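Local coordinates for protein nigritoxine (Vibrio nigripulchritudo, PDB 5M41) that acts as a bacterial toxin against crustaceans and insects and has a new fold, at residues V583-T588 with S595-T600; D647-R652 with L712-A717; L566-Q571 with F589-I594. All blocks are in the same frame, centred on the assembly; numbering follows the deposited sequence.

Contact 1 of 3, residues V583-T588 with S595-T600; sequences VHHSHT and SNNHLT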
ATOM      1  N   VAL A 583       8.628  28.386  13.327  1.00 40.87           N
ATOM      2  CA  VAL A 583       9.052  29.199  14.471  1.00 41.00           C
ATOM      3  C   VAL A 583      10.574  29.290  14.547  1.00 43.13           C
ATOM      4  O   VAL A 583      11.291  28.519  13.909  1.00 42.64           O
ATOM      5  CB  VAL A 583       8.531  28.636  15.826  1.00 41.16           C
ATOM      6  CG1 VAL A 583       7.001  28.679  15.888  1.00 37.50           C
ATOM      7  CG2 VAL A 583       9.051  27.219  16.078  1.00 37.23           C
ATOM      8  N   HIS A 584      11.049  30.239  15.343  1.00 44.24           N
ATOM      9  CA  HIS A 584      12.451  30.325  15.728  1.00 45.82           C
ATOM     10  C   HIS A 584      12.477  31.150  16.975  1.00 45.93           C
ATOM     11  O   HIS A 584      11.441  31.741  17.348  1.00 45.45           O
ATOM     12  CB  HIS A 584      13.314  30.930  14.616  1.00 47.20           C
ATOM     13  CG  HIS A 584      12.858  32.298  14.160  1.00 49.91           C
ATOM     14  ND1 HIS A 584      13.149  33.429  14.845  1.00 52.69           N
ATOM     15  CD2 HIS A 584      12.124  32.691  13.052  1.00 50.45           C
ATOM     16  CE1 HIS A 584      12.623  34.486  14.206  1.00 51.81           C
ATOM     17  NE2 HIS A 584      11.993  34.036  13.111  1.00 52.93           N
ATOM     18  N   HIS A 585      13.617  31.171  17.667  1.00 45.75           N
ATOM     19  CA  HIS A 585      13.789  32.101  18.771  1.00 47.70           C
ATOM     20  C   HIS A 585      14.919  33.058  18.513  1.00 49.84           C
ATOM     21  O   HIS A 585      15.773  32.804  17.675  1.00 51.56           O
ATOM     22  CB  HIS A 585      13.927  31.409  20.125  1.00 47.07           C
ATOM     23  CG  HIS A 585      15.108  30.470  20.237  1.00 51.12           C
ATOM     24  ND1 HIS A 585      16.289  30.845  20.774  1.00 50.69           N
ATOM     25  CD2 HIS A 585      15.234  29.113  19.917  1.00 50.29           C
ATOM     26  CE1 HIS A 585      17.131  29.792  20.782  1.00 51.20           C
ATOM     27  NE2 HIS A 585      16.482  28.734  20.249  1.00 50.68           N
ATOM     28  N   SER A 586      14.919  34.184  19.216  1.00 50.02           N
ATOM     29  CA  SER A 586      15.930  35.202  18.970  1.00 52.52           C
ATOM     30  C   SER A 586      16.114  36.097  20.179  1.00 54.63           C
ATOM     31  O   SER A 586      15.295  36.096  21.109  1.00 52.87           O
ATOM     32  CB  SER A 586      15.553  36.035  17.737  1.00 52.81           C
ATOM     33  OG  SER A 586      14.418  36.826  18.006  1.00 55.69           O
ATOM     34  N   HIS A 587      17.199  36.867  20.149  1.00 55.71           N
ATOM     35  CA  HIS A 587      17.628  37.666  21.278  1.00 58.91           C
ATOM     36  C   HIS A 587      18.712  38.586  20.810  1.00 59.37           C
ATOM     37  O   HIS A 587      19.287  38.388  19.741  1.00 57.87           O
ATOM     38  CB  HIS A 587      18.164  36.762  22.382  1.00 60.18           C
ATOM     39  CG  HIS A 587      19.341  35.928  21.953  1.00 61.97           C
ATOM     40  ND1 HIS A 587      19.243  34.608  21.724  1.00 61.67           N
ATOM     41  CD2 HIS A 587      20.669  36.283  21.678  1.00 62.95           C
ATOM     42  CE1 HIS A 587      20.433  34.130  21.327  1.00 62.34           C
ATOM     43  NE2 HIS A 587      21.311  35.162  21.300  1.00 64.65           N
ATOM     44  N   THR A 588      19.023  39.580  21.625  1.00 60.47           N
ATOM     45  CA  THR A 588      20.189  40.414  21.381  1.00 62.32           C
ATOM     46  C   THR A 588      21.267  39.991  22.370  1.00 63.28           C
ATOM     47  O   THR A 588      21.007  39.898  23.576  1.00 64.26           O
ATOM     48  CB  THR A 588      19.889  41.917  21.558  1.00 65.05           C
ATOM     49  OG1 THR A 588      19.811  42.220  22.948  1.00 72.54           O
ATOM     50  CG2 THR A 588      18.590  42.315  20.906  1.00 57.50           C
ATOM     51  N   SER A 595      19.548  39.517  25.925  1.00 64.55           N
ATOM     52  CA  SER A 595      18.318  40.210  26.281  1.00 62.37           C
ATOM     53  C   SER A 595      17.246  40.071  25.195  1.00 59.52           C
ATOM     54  O   SER A 595      17.527  39.669  24.073  1.00 56.95           O
ATOM     55  CB  SER A 595      18.596  41.691  26.606  1.00 64.92           C
ATOM     56  OG  SER A 595      18.875  42.428  25.430  1.00 62.97           O
ATOM     57  N   ASN A 596      16.013  40.419  25.546  1.00 59.70           N
ATOM     58  CA  ASN A 596      14.877  40.373  24.623  1.00 58.39           C
ATOM     59  C   ASN A 596      14.649  38.974  24.034  1.00 55.62           C
ATOM     60  O   ASN A 596      14.155  38.840  22.917  1.00 54.84           O
ATOM     61  CB  ASN A 596      15.040  41.431  23.516  1.00 58.83           C
ATOM     62  CG  ASN A 596      13.745  41.708  22.771  1.00 58.88           C
ATOM     63  OD1 ASN A 596      12.708  42.008  23.377  1.00 58.16           O
ATOM     64  ND2 ASN A 596      13.802  41.626  21.446  1.00 57.36           N
ATOM     65  N   ASN A 597      15.011  37.938  24.793  1.00 52.65           N
ATOM     66  CA  ASN A 597      14.792  36.565  24.366  1.00 52.73           C
ATOM     67  C   ASN A 597      13.309  36.328  24.103  1.00 51.08           C
ATOM     68  O   ASN A 597      12.475  36.631  24.959  1.00 49.61           O
ATOM     69  CB  ASN A 597      15.298  35.604  25.431  1.00 53.85           C
ATOM     70  CG  ASN A 597      15.306  34.156  24.968  1.00 55.47           C
ATOM     71  OD1 ASN A 597      15.175  33.850  23.772  1.00 52.41           O
ATOM     72  ND2 ASN A 597      15.484  33.243  25.928  1.00 55.62           N
ATOM     73  N   HIS A 598      12.970  35.843  22.910  1.00 49.75           N
ATOM     74  CA  HIS A 598      11.552  35.584  22.574  1.00 49.44           C
ATOM     75  C   HIS A 598      11.414  34.581  21.465  1.00 49.97           C
ATOM     76  O   HIS A 598      12.345  34.390  20.675  1.00 48.08           O
ATOM     77  CB  HIS A 598      10.823  36.876  22.198  1.00 50.52           C
ATOM     78  CG  HIS A 598      11.346  37.529  20.939  1.00 53.37           C
ATOM     79  ND1 HIS A 598      12.474  38.295  20.929  1.00 55.03           N
ATOM     80  CD2 HIS A 598      10.867  37.512  19.630  1.00 51.20           C
ATOM     81  CE1 HIS A 598      12.699  38.740  19.671  1.00 54.37           C
ATOM     82  NE2 HIS A 598      11.714  38.264  18.879  1.00 57.27           N
ATOM     83  N   LEU A 599      10.249  33.929  21.410  1.00 48.46           N
ATOM     84  CA  LEU A 599       9.916  32.965  20.352  1.00 47.55           C
ATOM     85  C   LEU A 599       9.086  33.679  19.296  1.00 46.26           C
ATOM     86  O   LEU A 599       8.193  34.478  19.626  1.00 49.00           O
ATOM     87  CB  LEU A 599       9.135  31.759  20.910  1.00 46.07           C
ATOM     88  CG  LEU A 599       8.866  30.605  19.919  1.00 46.10           C
ATOM     89  CD1 LEU A 599       8.976  29.261  20.618  1.00 43.72           C
ATOM     90  CD2 LEU A 599       7.518  30.755  19.198  1.00 43.82           C
ATOM     91  N   THR A 600       9.378  33.395  18.037  1.00 43.87           N
ATOM     92  CA  THR A 600       8.666  34.018  16.936  1.00 44.89           C
ATOM     93  C   THR A 600       7.968  32.976  16.097  1.00 44.72           C
ATOM     94  O   THR A 600       8.572  31.981  15.714  1.00 42.61           O
ATOM     95  CB  THR A 600       9.612  34.822  16.032  1.00 45.25           C
ATOM     96  OG1 THR A 600      10.044  35.969  16.761  1.00 46.84           O
ATOM     97  CG2 THR A 600       8.892  35.300  14.759  1.00 44.20           C
TER
HETATM   98  O   HOH W   1      16.945  33.237  21.782  1.00 49.32           O
HETATM   99  O   HOH W   2      12.226  35.292  17.956  1.00 37.58           O
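His-598 O is gripped from two directions: the backbone N of Ser-586 bonds to it at 3.0 Å, and water 2 donates to it at 2.9 Å. The same water lies 2.7 Å from Ser-586 OG and 2.6 Å from Thr-600 OG1, so one solvent molecule ties two hydroxyls to a strand carbonyl. Thr-600 OG1 has a further partner, His-650 ND1. The imidazole of His-598 is held at the chain corner just before it, because ND1 donates to Asn-596 O at 2.7 Å, almost straight and in the ring plane, which places a proton on ND1. Ser-586 OG lies close by the CE1 and NE2 side of this ring. Next along this face His-584 and Thr-600 run side by side, with Thr-600 CB over a face of the His-584 ring in a CH-pi contact, 3.9 Å from its centroid. Their backbones bond in both directions, the shorter and straighter bond being Thr-600 N to His-584 O at 2.7 Å (173° at the hydrogen).

Water 1 works on the opposite face. It sits in the ring planes of His-585 and His-587, meeting ND1 of each, and donates to Asn-597 OD1 at 2.7 Å. Chi1 near 60° in both histidines brings the rings to the same side of the strand, and ring rotation then points each ND1 at the water. Asn-597 ND2 is held by Glu-656 and Met-705 O, and His-585 NE2 by Asn-704.

Pairing is antiparallel throughout, but a beta bulge between Ser-586 and Thr-588 shifts the register by one residue. This hairpin forms the middle of a six-stranded antiparallel sheet, between strands 571-576 and 649-652, with helix 688-704 packed over Val-583, His-585 and Leu-599.

Contact 2 of 3, residues D647-R652 with L712-A717; sequences DNIHFR and LFLDVA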
ATOM      1  N   ASP A 647       2.512  41.087  10.350  1.00 52.80           N
ATOM      2  CA  ASP A 647       3.829  40.849  10.961  1.00 52.73           C
ATOM      3  C   ASP A 647       3.884  39.450  11.557  1.00 50.14           C
ATOM      4  O   ASP A 647       2.859  38.778  11.671  1.00 48.91           O
ATOM      5  CB  ASP A 647       4.103  41.887  12.070  1.00 53.34           C
ATOM      6  CG  ASP A 647       5.606  42.147  12.305  1.00 56.64           C
ATOM      7  OD1 ASP A 647       6.473  41.446  11.722  1.00 56.19           O
ATOM      8  OD2 ASP A 647       5.925  43.086  13.077  1.00 57.62           O
ATOM      9  N   ASN A 648       5.086  39.026  11.933  1.00 48.00           N
ATOM     10  CA  ASN A 648       5.286  37.837  12.735  1.00 47.40           C
ATOM     11  C   ASN A 648       4.752  38.054  14.121  1.00 46.19           C
ATOM     12  O   ASN A 648       4.564  39.178  14.540  1.00 46.80           O
ATOM     13  CB  ASN A 648       6.778  37.477  12.804  1.00 47.14           C
ATOM     14  CG  ASN A 648       7.294  36.942  11.483  1.00 49.69           C
ATOM     15  OD1 ASN A 648       6.512  36.505  10.629  1.00 49.45           O
ATOM     16  ND2 ASN A 648       8.606  36.977  11.300  1.00 48.75           N
ATOM     17  N   ILE A 649       4.542  36.948  14.820  1.00 45.75           N
ATOM     18  CA  ILE A 649       3.873  36.886  16.105  1.00 45.24           C
ATOM     19  C   ILE A 649       4.918  36.461  17.146  1.00 45.34           C
ATOM     20  O   ILE A 649       5.715  35.582  16.879  1.00 43.37           O
ATOM     21  CB  ILE A 649       2.738  35.834  16.011  1.00 43.67           C
ATOM     22  CG1 ILE A 649       1.498  36.466  15.360  1.00 44.96           C
ATOM     23  CG2 ILE A 649       2.417  35.232  17.361  1.00 41.60           C
ATOM     24  CD1 ILE A 649       0.451  35.490  14.854  1.00 41.39           C
ATOM     25  N   HIS A 650       4.909  37.090  18.319  1.00 46.88           N
ATOM     26  CA  HIS A 650       5.957  36.867  19.324  1.00 47.13           C
ATOM     27  C   HIS A 650       5.426  36.408  20.651  1.00 46.04           C
ATOM     28  O   HIS A 650       4.392  36.890  21.121  1.00 46.96           O
ATOM     29  CB  HIS A 650       6.797  38.142  19.507  1.00 48.78           C
ATOM     30  CG  HIS A 650       7.291  38.741  18.203  1.00 50.04           C
ATOM     31  ND1 HIS A 650       8.249  38.157  17.452  1.00 50.92           N
ATOM     32  CD2 HIS A 650       6.901  39.900  17.515  1.00 50.37           C
ATOM     33  CE1 HIS A 650       8.466  38.904  16.337  1.00 50.26           C
ATOM     34  NE2 HIS A 650       7.650  39.972  16.388  1.00 51.20           N
ATOM     35  N   PHE A 651       6.135  35.462  21.259  1.00 46.06           N
ATOM     36  CA  PHE A 651       5.847  34.980  22.603  1.00 45.36           C
ATOM     37  C   PHE A 651       7.113  35.152  23.437  1.00 47.72           C
ATOM     38  O   PHE A 651       8.222  35.026  22.918  1.00 45.88           O
ATOM     39  CB  PHE A 651       5.557  33.482  22.594  1.00 43.70           C
ATOM     40  CG  PHE A 651       4.309  33.077  21.850  1.00 43.12           C
ATOM     41  CD1 PHE A 651       3.153  32.741  22.550  1.00 43.69           C
ATOM     42  CD2 PHE A 651       4.326  32.904  20.471  1.00 43.79           C
ATOM     43  CE1 PHE A 651       2.014  32.310  21.879  1.00 44.81           C
ATOM     44  CE2 PHE A 651       3.193  32.466  19.791  1.00 43.77           C
ATOM     45  CZ  PHE A 651       2.036  32.170  20.501  1.00 43.14           C
ATOM     46  N   ARG A 652       6.962  35.417  24.727  1.00 48.44           N
ATOM     47  CA  ARG A 652       8.132  35.556  25.620  1.00 51.61           C
ATOM     48  C   ARG A 652       7.738  35.139  27.030  1.00 51.03           C
ATOM     49  O   ARG A 652       6.542  35.076  27.334  1.00 50.20           O
ATOM     50  CB  ARG A 652       8.716  36.987  25.596  1.00 54.21           C
ATOM     51  CG  ARG A 652       7.728  38.048  25.128  1.00 57.45           C
ATOM     52  CD  ARG A 652       8.205  39.488  25.195  1.00 56.64           C
ATOM     53  NE  ARG A 652       9.445  39.746  24.473  1.00 65.23           N
ATOM     54  CZ  ARG A 652       9.536  40.112  23.199  1.00 60.80           C
ATOM     55  NH1 ARG A 652       8.467  40.250  22.452  1.00 57.21           N
ATOM     56  NH2 ARG A 652      10.726  40.325  22.671  1.00 64.52           N
ATOM     57  N   LEU A 712       5.561  30.505  27.965  1.00 48.72           N
ATOM     58  CA  LEU A 712       5.665  31.476  26.890  1.00 48.11           C
ATOM     59  C   LEU A 712       4.335  32.155  26.606  1.00 48.64           C
ATOM     60  O   LEU A 712       3.397  31.514  26.112  1.00 48.96           O
ATOM     61  CB  LEU A 712       6.213  30.811  25.622  1.00 45.99           C
ATOM     62  CG  LEU A 712       7.717  30.464  25.661  1.00 45.89           C
ATOM     63  CD1 LEU A 712       8.073  29.492  24.548  1.00 44.26           C
ATOM     64  CD2 LEU A 712       8.558  31.727  25.553  1.00 45.03           C
ATOM     65  N   PHE A 713       4.258  33.452  26.890  1.00 46.90           N
ATOM     66  CA  PHE A 713       3.012  34.201  26.660  1.00 47.64           C
ATOM     67  C   PHE A 713       3.037  35.072  25.386  1.00 46.80           C
ATOM     68  O   PHE A 713       4.052  35.660  25.054  1.00 46.92           O
ATOM     69  CB  PHE A 713       2.650  35.064  27.879  1.00 46.78           C
ATOM     70  CG  PHE A 713       2.511  34.286  29.160  1.00 50.82           C
ATOM     71  CD1 PHE A 713       1.297  33.686  29.506  1.00 50.43           C
ATOM     72  CD2 PHE A 713       3.589  34.170  30.040  1.00 52.75           C
ATOM     73  CE1 PHE A 713       1.166  32.969  30.691  1.00 52.46           C
ATOM     74  CE2 PHE A 713       3.463  33.462  31.233  1.00 55.54           C
ATOM     75  CZ  PHE A 713       2.252  32.852  31.554  1.00 56.33           C
ATOM     76  N   LEU A 714       1.904  35.160  24.690  1.00 46.50           N
ATOM     77  CA  LEU A 714       1.797  36.007  23.506  1.00 46.30           C
ATOM     78  C   LEU A 714       1.892  37.484  23.927  1.00 45.90           C
ATOM     79  O   LEU A 714       1.237  37.871  24.892  1.00 45.22           O
ATOM     80  CB  LEU A 714       0.459  35.730  22.803  1.00 44.50           C
ATOM     81  CG  LEU A 714       0.096  36.524  21.536  1.00 45.24           C
ATOM     82  CD1 LEU A 714       0.806  35.947  20.323  1.00 42.92           C
ATOM     83  CD2 LEU A 714      -1.407  36.463  21.296  1.00 43.95           C
ATOM     84  N   ASP A 715       2.713  38.277  23.222  1.00 45.73           N
ATOM     85  CA  ASP A 715       2.788  39.738  23.420  1.00 49.20           C
ATOM     86  C   ASP A 715       1.433  40.359  23.196  1.00 48.86           C
ATOM     87  O   ASP A 715       0.715  39.972  22.263  1.00 46.86           O
ATOM     88  CB  ASP A 715       3.727  40.428  22.412  1.00 49.96           C
ATOM     89  CG  ASP A 715       5.167  40.114  22.635  1.00 53.81           C
ATOM     90  OD1 ASP A 715       5.468  39.323  23.563  1.00 56.56           O
ATOM     91  OD2 ASP A 715       6.004  40.650  21.867  1.00 51.54           O
ATOM     92  N   VAL A 716       1.112  41.367  23.998  1.00 48.43           N
ATOM     93  CA  VAL A 716      -0.107  42.135  23.758  1.00 50.63           C
ATOM     94  C   VAL A 716      -0.102  42.651  22.305  1.00 52.08           C
ATOM     95  O   VAL A 716      -1.145  42.625  21.611  1.00 51.07           O
ATOM     96  CB  VAL A 716      -0.266  43.278  24.792  1.00 53.51           C
ATOM     97  CG1 VAL A 716      -1.297  44.307  24.335  1.00 54.20           C
ATOM     98  CG2 VAL A 716      -0.661  42.705  26.153  1.00 52.02           C
ATOM     99  N   ALA A 717       1.074  43.072  21.836  1.00 48.57           N
ATOM    100  CA  ALA A 717       1.216  43.650  20.492  1.00 49.91           C
ATOM    101  C   ALA A 717       0.905  42.642  19.363  1.00 51.24           C
ATOM    102  O   ALA A 717       0.549  43.037  18.247  1.00 52.67           O
ATOM    103  CB  ALA A 717       2.602  44.276  20.310  1.00 48.25           C
TER
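Arg-652 and Asp-715 meet with their flat groups nearly coplanar, the guanidinium and carboxylate planes only 25° apart. OD2 of Asp-715 lies at the edge of the guanidinium, near its plane, 2.6 Å from Arg-652 NH1, a salt bridge whose hydrogen bond is weak because the N-H points well off the acceptor (119°). The other carboxylate oxygen, Asp-715 OD1, rests against the aliphatic part of the arginine, 3.0 Å from Arg-652 CG. A bend at chi3 folds the arginine chain back so that its tip reaches this carboxylate. OD2 also lies beside CB of His-650, whose imidazole is held through ND1 by Thr-600.

Beneath these charges the backbones pair as antiparallel strands: Arg-652 and Phe-713 bond in both directions, and Asp-715 N donates to His-650 O at 3.0 Å in an almost straight bond. Strand 713-715 lies at one end of the six-stranded antiparallel sheet, with Leu-714 bonded through its backbone to Thr-663 and Tyr-665 beyond, and 649-652 is the next strand in. The short segments run at 133° to each other, a marked departure from a flat antiparallel pair.

On the other face Phe-651 and Leu-714 form a non-hydrogen-bonded pair. Leu-714 CD1 stands over one face of the phenyl ring, 4.2 Å from the centroid and displaced toward the rim, while Leu-714 CB faces Phe-651 CE1 at 3.9 Å. Leu-714 CD1 also presses on Ile-649 CG2 at 3.4 Å, tighter than usual for two carbons. Leu-712 extends the apolar surface: its CB meets Phe-651 CB, and Leu-712 CD2 lies 3.8 Å from Arg-652 C. Met-722 of helix 719-731 packs on both Phe-651 and Leu-714, and Tyr-721 of that helix touches Ile-649.

Contact 3 of 3, residues L566-Q571 with F589-I594; sequences LGVGKQ and FEQKGI
Phe-589 carries most of this contact, and its one hydrogen bond to the other loop runs from its backbone N to Lys-570 O, at 3.1 Å and 149°. That carbonyl also lies near the plane of the phenyl ring, at its edge, 3.4 Å from Phe-589 CD2.

The apolar contact is a CH-pi one. Leu-566 CD1 stands over a face of the Phe-589 ring, 3.8 Å from its centroid and shifted toward CZ. CG anti to the backbone N sends the leucine toward the other loop, and chi2 of 73° turns CD1 over the ring.

Further packing contacts, each with one polar atom, lie beside it: Gly-567 O approaches Phe-589 CB at 3.2 Å, and Val-568 CG2 meets Gln-591 NE2 at 3.4 Å. The modelled approach of Val-568 O to Phe-589 O is doubtful.

Within the first loop, Lys-570 N donates to Gly-567 O, closing a type I beta turn. In the second, Glu-590 N bonds to Gly-593 O, and Glu-590 OE2 holds Ser-595 OG. These are the connecting loops of two successive beta hairpins, 560-562 with 571-576 and 583-589 with 594-601, meeting side by side as in an antiparallel meander.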
ATOM      1  N   LEU A 566      25.900  37.980  14.917  1.00 67.45           N
ATOM      2  CA  LEU A 566      26.691  37.701  16.117  1.00 69.25           C
ATOM      3  C   LEU A 566      27.580  38.880  16.555  1.00 72.29           C
ATOM      4  O   LEU A 566      28.371  39.403  15.772  1.00 75.49           O
ATOM      5  CB  LEU A 566      27.533  36.432  15.927  1.00 68.34           C
ATOM      6  CG  LEU A 566      28.357  35.978  17.141  1.00 69.77           C
ATOM      7  CD1 LEU A 566      27.470  35.380  18.223  1.00 65.00           C
ATOM      8  CD2 LEU A 566      29.414  34.974  16.698  1.00 69.42           C
ATOM      9  N   GLY A 567      27.446  39.276  17.817  1.00 73.20           N
ATOM     10  CA  GLY A 567      28.205  40.391  18.383  1.00 73.75           C
ATOM     11  C   GLY A 567      27.359  41.092  19.423  1.00 75.26           C
ATOM     12  O   GLY A 567      26.139  40.859  19.497  1.00 72.65           O
ATOM     13  N   VAL A 568      27.994  41.961  20.212  1.00 74.22           N
ATOM     14  CA  VAL A 568      27.358  42.577  21.381  1.00 76.03           C
ATOM     15  C   VAL A 568      26.043  43.323  21.104  1.00 79.92           C
ATOM     16  O   VAL A 568      25.038  43.085  21.784  1.00 82.14           O
ATOM     17  CB  VAL A 568      28.335  43.440  22.225  1.00 76.55           C
ATOM     18  CG1 VAL A 568      27.576  44.268  23.263  1.00 77.48           C
ATOM     19  CG2 VAL A 568      29.352  42.550  22.924  1.00 76.36           C
ATOM     20  N   GLY A 569      25.993  44.214  20.123  1.00 81.38           N
ATOM     21  CA  GLY A 569      24.686  44.881  19.910  1.00 78.57           C
ATOM     22  C   GLY A 569      23.642  44.107  19.106  1.00 75.47           C
ATOM     23  O   GLY A 569      22.527  44.594  18.931  1.00 73.77           O
ATOM     24  N   LYS A 570      24.001  42.904  18.633  1.00 72.78           N
ATOM     25  CA  LYS A 570      23.360  42.249  17.474  1.00 71.47           C
ATOM     26  C   LYS A 570      22.277  41.198  17.809  1.00 67.92           C
ATOM     27  O   LYS A 570      22.288  40.610  18.896  1.00 64.63           O
ATOM     28  CB  LYS A 570      24.430  41.566  16.582  1.00 71.67           C
ATOM     29  CG  LYS A 570      25.734  42.345  16.331  1.00 75.99           C
ATOM     30  CD  LYS A 570      25.559  43.499  15.343  1.00 79.62           C
ATOM     31  CE  LYS A 570      26.810  44.377  15.244  1.00 82.75           C
ATOM     32  NZ  LYS A 570      26.450  45.829  15.356  1.00 84.34           N
ATOM     33  N   GLN A 571      21.388  40.930  16.842  1.00 65.80           N
ATOM     34  CA  GLN A 571      20.311  39.937  17.018  1.00 64.92           C
ATOM     35  C   GLN A 571      20.669  38.549  16.476  1.00 60.62           C
ATOM     36  O   GLN A 571      20.768  38.340  15.249  1.00 59.31           O
ATOM     37  CB  GLN A 571      18.948  40.416  16.454  1.00 66.09           C
ATOM     38  CG  GLN A 571      17.830  39.356  16.591  1.00 71.72           C
ATOM     39  CD  GLN A 571      16.426  39.810  16.138  1.00 73.20           C
ATOM     40  OE1 GLN A 571      16.170  39.987  14.940  1.00 72.06           O
ATOM     41  NE2 GLN A 571      15.503  39.960  17.101  1.00 69.54           N
ATOM     42  N   PHE A 589      22.454  39.690  21.849  1.00 62.99           N
ATOM     43  CA  PHE A 589      23.633  39.423  22.672  1.00 67.00           C
ATOM     44  C   PHE A 589      23.982  40.664  23.481  1.00 70.00           C
ATOM     45  O   PHE A 589      23.967  41.773  22.950  1.00 68.70           O
ATOM     46  CB  PHE A 589      24.831  39.063  21.792  1.00 66.26           C
ATOM     47  CG  PHE A 589      24.646  37.809  20.990  1.00 64.23           C
ATOM     48  CD1 PHE A 589      24.927  36.561  21.547  1.00 64.90           C
ATOM     49  CD2 PHE A 589      24.201  37.871  19.671  1.00 63.36           C
ATOM     50  CE1 PHE A 589      24.767  35.393  20.800  1.00 62.30           C
ATOM     51  CE2 PHE A 589      24.034  36.712  18.924  1.00 59.63           C
ATOM     52  CZ  PHE A 589      24.318  35.473  19.491  1.00 59.30           C
ATOM     53  N   GLU A 590      24.247  40.497  24.770  1.00 73.11           N
ATOM     54  CA  GLU A 590      24.721  41.632  25.563  1.00 77.65           C
ATOM     55  C   GLU A 590      26.197  41.427  25.830  1.00 81.21           C
ATOM     56  O   GLU A 590      26.744  40.404  25.406  1.00 79.34           O
ATOM     57  CB  GLU A 590      23.916  41.801  26.845  1.00 77.80           C
ATOM     58  CG  GLU A 590      22.437  42.109  26.593  1.00 78.83           C
ATOM     59  CD  GLU A 590      22.170  43.509  26.034  1.00 80.35           C
ATOM     60  OE1 GLU A 590      23.117  44.256  25.733  1.00 79.88           O
ATOM     61  OE2 GLU A 590      20.985  43.875  25.889  1.00 81.70           O
ATOM     62  N   GLN A 591      26.846  42.398  26.488  1.00 83.93           N
ATOM     63  CA  GLN A 591      28.264  42.276  26.822  1.00 90.53           C
ATOM     64  C   GLN A 591      28.433  40.967  27.601  1.00 88.47           C
ATOM     65  O   GLN A 591      29.356  40.202  27.353  1.00 85.91           O
ATOM     66  CB  GLN A 591      28.767  43.508  27.608  1.00 94.27           C
ATOM     67  CG  GLN A 591      30.199  43.925  27.283  1.00102.47           C
ATOM     68  CD  GLN A 591      30.310  45.045  26.243  1.00106.13           C
ATOM     69  OE1 GLN A 591      29.922  46.198  26.495  1.00105.34           O
ATOM     70  NE2 GLN A 591      30.885  44.719  25.082  1.00102.83           N
ATOM     71  N   LYS A 592      27.496  40.707  28.511  1.00 89.17           N
ATOM     72  CA  LYS A 592      27.346  39.391  29.127  1.00 90.04           C
ATOM     73  C   LYS A 592      25.884  38.939  29.035  1.00 85.85           C
ATOM     74  O   LYS A 592      24.962  39.732  29.260  1.00 86.35           O
ATOM     75  CB  LYS A 592      27.780  39.436  30.586  1.00 97.35           C
ATOM     76  CG  LYS A 592      28.234  38.094  31.137  1.00100.50           C
ATOM     77  CD  LYS A 592      28.749  38.245  32.564  1.00105.36           C
ATOM     78  CE  LYS A 592      27.613  38.486  33.552  1.00107.14           C
ATOM     79  NZ  LYS A 592      28.140  38.878  34.887  1.00111.15           N
ATOM     80  N   GLY A 593      25.679  37.670  28.704  1.00 81.76           N
ATOM     81  CA  GLY A 593      24.330  37.109  28.593  1.00 77.75           C
ATOM     82  C   GLY A 593      23.579  37.617  27.371  1.00 75.17           C
ATOM     83  O   GLY A 593      24.191  38.048  26.384  1.00 73.91           O
ATOM     84  N   ILE A 594      22.249  37.569  27.438  1.00 71.52           N
ATOM     85  CA  ILE A 594      21.398  38.002  26.330  1.00 65.88           C
ATOM     86  C   ILE A 594      20.249  38.856  26.841  1.00 65.52           C
ATOM     87  O   ILE A 594      19.989  38.904  28.041  1.00 64.68           O
ATOM     88  CB  ILE A 594      20.820  36.796  25.562  1.00 64.70           C
ATOM     89  CG1 ILE A 594      19.804  36.027  26.435  1.00 61.93           C
ATOM     90  CG2 ILE A 594      21.951  35.914  25.027  1.00 64.81           C
ATOM     91  CD1 ILE A 594      19.200  34.800  25.768  1.00 60.31           C
TER

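In the fold
Contacts 1 and 2 lie in one six-stranded antiparallel sheet, and contact 3 joins two loops at its end. Contacts 1 and 2 have centres 10 Å apart and share the seam between strands 594-601 and 649-652, where Leu-599 N probably bonds to Phe-651 O at 2.8 Å. Contact 3 lies about 12 Å from contact 1, centre to centre, and contains the loop that joins contact 1's two strands; Gln-571 and Ile-594 also pack on contact 1. Contacts 2 and 3 do not touch: their centres are about 21 Å apart and their nearest atoms about 7 Å. The magnesium site at Val-189, Glu-192 and Asp-195 belongs to an earlier, helical part of the chain and involves none of these segments.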